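Local coordinates for protein coclaurine N-methyltransferase (PDB 6GKV) that probably catalyses N-methylation of coclaurine and related tetrahydroisoquinolines with S-adenosyl-L-methionine as methyl donor in alkaloid biosynthesis, at residues A[266-270]-A[271-275]. Numbering follows the deposited sequence.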
ATOM      1  N   TYR A 266      -5.302   0.480   4.487  1.00 43.63           N
ATOM      2  CA  TYR A 266      -6.369   1.421   4.159  1.00 39.54           C
ATOM      3  C   TYR A 266      -7.441   1.420   5.229  1.00 37.76           C
ATOM      4  O   TYR A 266      -8.480   2.061   5.078  1.00 35.22           O
ATOM      5  CB  TYR A 266      -6.984   1.083   2.802  1.00 39.33           C
ATOM      6  CG  TYR A 266      -6.109   1.432   1.611  1.00 41.68           C
ATOM      7  CD1 TYR A 266      -5.962   2.763   1.195  1.00 39.17           C
ATOM      8  CD2 TYR A 266      -5.443   0.446   0.900  1.00 43.01           C
ATOM      9  CE1 TYR A 266      -5.171   3.104   0.121  1.00 31.39           C
ATOM     10  CE2 TYR A 266      -4.632   0.774  -0.212  1.00 43.47           C
ATOM     11  CZ  TYR A 266      -4.511   2.105  -0.592  1.00 42.09           C
ATOM     12  OH  TYR A 266      -3.734   2.445  -1.678  1.00 42.59           O
ATOM     13  N   PHE A 267      -7.182   0.682   6.302  1.00 32.57           N
ATOM     14  CA  PHE A 267      -8.128   0.549   7.406  1.00 37.89           C
ATOM     15  C   PHE A 267      -7.407   0.884   8.721  1.00 43.88           C
ATOM     16  O   PHE A 267      -7.147   0.014   9.561  1.00 40.70           O
ATOM     17  CB  PHE A 267      -8.743  -0.865   7.421  1.00 38.92           C
ATOM     18  CG  PHE A 267      -9.741  -1.096   6.305  1.00 33.69           C
ATOM     19  CD1 PHE A 267     -11.059  -0.627   6.416  1.00 38.54           C
ATOM     20  CD2 PHE A 267      -9.366  -1.766   5.154  1.00 26.03           C
ATOM     21  CE1 PHE A 267     -11.979  -0.814   5.388  1.00 36.90           C
ATOM     22  CE2 PHE A 267     -10.261  -1.935   4.106  1.00 31.65           C
ATOM     23  CZ  PHE A 267     -11.581  -1.471   4.226  1.00 36.42           C
ATOM     24  N   GLN A 268      -7.065   2.164   8.865  1.00 45.09           N
ATOM     25  CA  GLN A 268      -6.221   2.621   9.956  1.00 48.37           C
ATOM     26  C   GLN A 268      -6.863   3.772  10.706  1.00 50.15           C
ATOM     27  O   GLN A 268      -6.159   4.645  11.228  1.00 43.75           O
ATOM     28  CB  GLN A 268      -4.838   3.037   9.434  1.00 46.74           C
ATOM     29  CG  GLN A 268      -4.026   1.860   8.951  1.00 46.11           C
ATOM     30  CD  GLN A 268      -2.556   2.178   8.751  1.00 49.53           C
ATOM     31  OE1 GLN A 268      -1.789   2.242   9.707  1.00 45.28           O
ATOM     32  NE2 GLN A 268      -2.154   2.365   7.497  1.00 51.90           N
ATOM     33  N   ASP A 269      -8.197   3.759  10.758  1.00 48.92           N
ATOM     34  CA  ASP A 269      -8.951   4.740  11.521  1.00 49.99           C
ATOM     35  C   ASP A 269      -8.778   4.598  13.038  1.00 51.33           C
ATOM     36  O   ASP A 269      -8.929   5.575  13.757  1.00 55.31           O
ATOM     37  CB  ASP A 269     -10.427   4.655  11.174  1.00 53.73           C
ATOM     38  CG  ASP A 269     -10.725   5.143   9.782  1.00 62.44           C
ATOM     39  OD1 ASP A 269      -9.809   5.676   9.127  1.00 68.23           O
ATOM     40  OD2 ASP A 269     -11.884   5.021   9.341  1.00 60.42           O
ATOM     41  N   ASP A 270      -8.478   3.395  13.525  1.00 50.96           N
ATOM     42  CA  ASP A 270      -8.439   3.154  14.972  1.00 55.82           C
ATOM     43  C   ASP A 270      -7.246   2.301  15.380  1.00 52.81           C
ATOM     44  O   ASP A 270      -7.085   1.960  16.553  1.00 58.06           O
ATOM     45  CB  ASP A 270      -9.725   2.466  15.453  1.00 53.60           C
ATOM     46  CG  ASP A 270     -10.978   3.142  14.946  1.00 51.66           C
ATOM     47  OD1 ASP A 270     -11.340   4.225  15.449  1.00 50.47           O
ATOM     48  OD2 ASP A 270     -11.593   2.585  14.018  1.00 49.60           O
ATOM     49  N   VAL A 271      -6.443   1.925  14.397  1.00 46.44           N
ATOM     50  CA  VAL A 271      -5.177   1.245  14.634  1.00 44.70           C
ATOM     51  C   VAL A 271      -4.131   1.883  13.729  1.00 48.41           C
ATOM     52  O   VAL A 271      -4.473   2.617  12.801  1.00 56.51           O
ATOM     53  CB  VAL A 271      -5.261  -0.248  14.341  1.00 49.01           C
ATOM     54  CG1 VAL A 271      -6.280  -0.932  15.267  1.00 48.42           C
ATOM     55  CG2 VAL A 271      -5.634  -0.444  12.886  1.00 43.96           C
ATOM     56  N   SER A 272      -2.859   1.590  13.977  1.00 46.76           N
ATOM     57  CA  SER A 272      -1.795   2.235  13.224  1.00 46.52           C
ATOM     58  C   SER A 272      -0.687   1.255  12.870  1.00 48.19           C
ATOM     59  O   SER A 272      -0.082   0.647  13.758  1.00 49.22           O
ATOM     60  CB  SER A 272      -1.239   3.404  14.037  1.00 55.51           C
ATOM     61  OG  SER A 272      -0.825   4.443  13.187  1.00 71.37           O
ATOM     62  N   VAL A 273      -0.407   1.101  11.576  1.00 47.25           N
ATOM     63  CA  VAL A 273       0.577   0.109  11.161  1.00 48.62           C
ATOM     64  C   VAL A 273       1.959   0.483  11.688  1.00 50.77           C
ATOM     65  O   VAL A 273       2.412   1.625  11.588  1.00 49.90           O
ATOM     66  CB  VAL A 273       0.613  -0.088   9.603  1.00 61.36           C
ATOM     67  CG1 VAL A 273       1.024   1.191   8.872  1.00 68.04           C
ATOM     68  CG2 VAL A 273       1.555  -1.224   9.233  1.00 55.14           C
ATOM     69  N   VAL A 274       2.607  -0.509  12.280  1.00 52.99           N
ATOM     70  CA  VAL A 274       3.948  -0.364  12.814  1.00 49.91           C
ATOM     71  C   VAL A 274       4.970  -1.086  11.941  1.00 54.20           C
ATOM     72  O   VAL A 274       6.068  -0.580  11.692  1.00 58.25           O
ATOM     73  CB  VAL A 274       4.003  -0.895  14.249  1.00 50.31           C
ATOM     74  CG1 VAL A 274       5.449  -1.229  14.658  1.00 49.07           C
ATOM     75  CG2 VAL A 274       3.362   0.137  15.184  1.00 47.41           C
ATOM     76  N   ASN A 275       4.594  -2.273  11.475  1.00 53.36           N
ATOM     77  CA  ASN A 275       5.429  -3.012  10.550  1.00 46.45           C
ATOM     78  C   ASN A 275       4.574  -3.760   9.570  1.00 47.99           C
ATOM     79  O   ASN A 275       3.380  -3.894   9.754  1.00 54.31           O
ATOM     80  CB  ASN A 275       6.345  -3.985  11.276  1.00 47.96           C
ATOM     81  CG  ASN A 275       7.705  -4.084  10.626  1.00 60.01           C
ATOM     82  OD1 ASN A 275       7.849  -3.866   9.422  1.00 62.48           O
ATOM     83  ND2 ASN A 275       8.723  -4.384  11.429  1.00 63.60           N
TER
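Gln268 reaches from the loop into the start of strand 272-279, where its OE1 accepts the backbone N-H of Val273 at 2.6 Å in a nearly straight bond (166° at the hydrogen). The donor is tilted 28° from the amide's carbonyl plane. Beyond CG the chain runs extended, and that length lets the amide span the turn between loop and strand. Strand 272-279 is outermost in its own chain's sheet: Ser272 and Val274 pair with Lys350 and Leu348 of the neighbouring strand 342-350, while Val273 N faces the loop, and a side-chain carbonyl serves it in place of another strand. The other half of the amide, NE2, donates to Leu265 O of its own chain and to Leu265 O of the second subunit. Val273 brings CG1 in at the OE1/NE2 edge of the amide, tilted off its plane and 3.1 Å from Gln268 OE1, the oxygen that also takes the Val273 N-H; chi1 of 63° sets this methyl between its own backbone N and carbonyl carbon. Val271, whose branched side chain suits an extended backbone entering a strand, puts CG2 3.7 Å from Phe267 O and packs on Phe349 and Ser214. Asp270 immediately precedes Val271, where the loop passes into the strand, and its carboxylate forms a salt bridge with Arg211 of helix 206-215. An alanine here in place of Gln268 would probably leave the Val273 N-H without this acceptor and Leu265 O of both subunits without the NE2 donor. One neutral amide thus serves the buried Val273 N-H and, by NE2, a backbone carbonyl in each subunit, joining loop, strand and dimer interface without a charge.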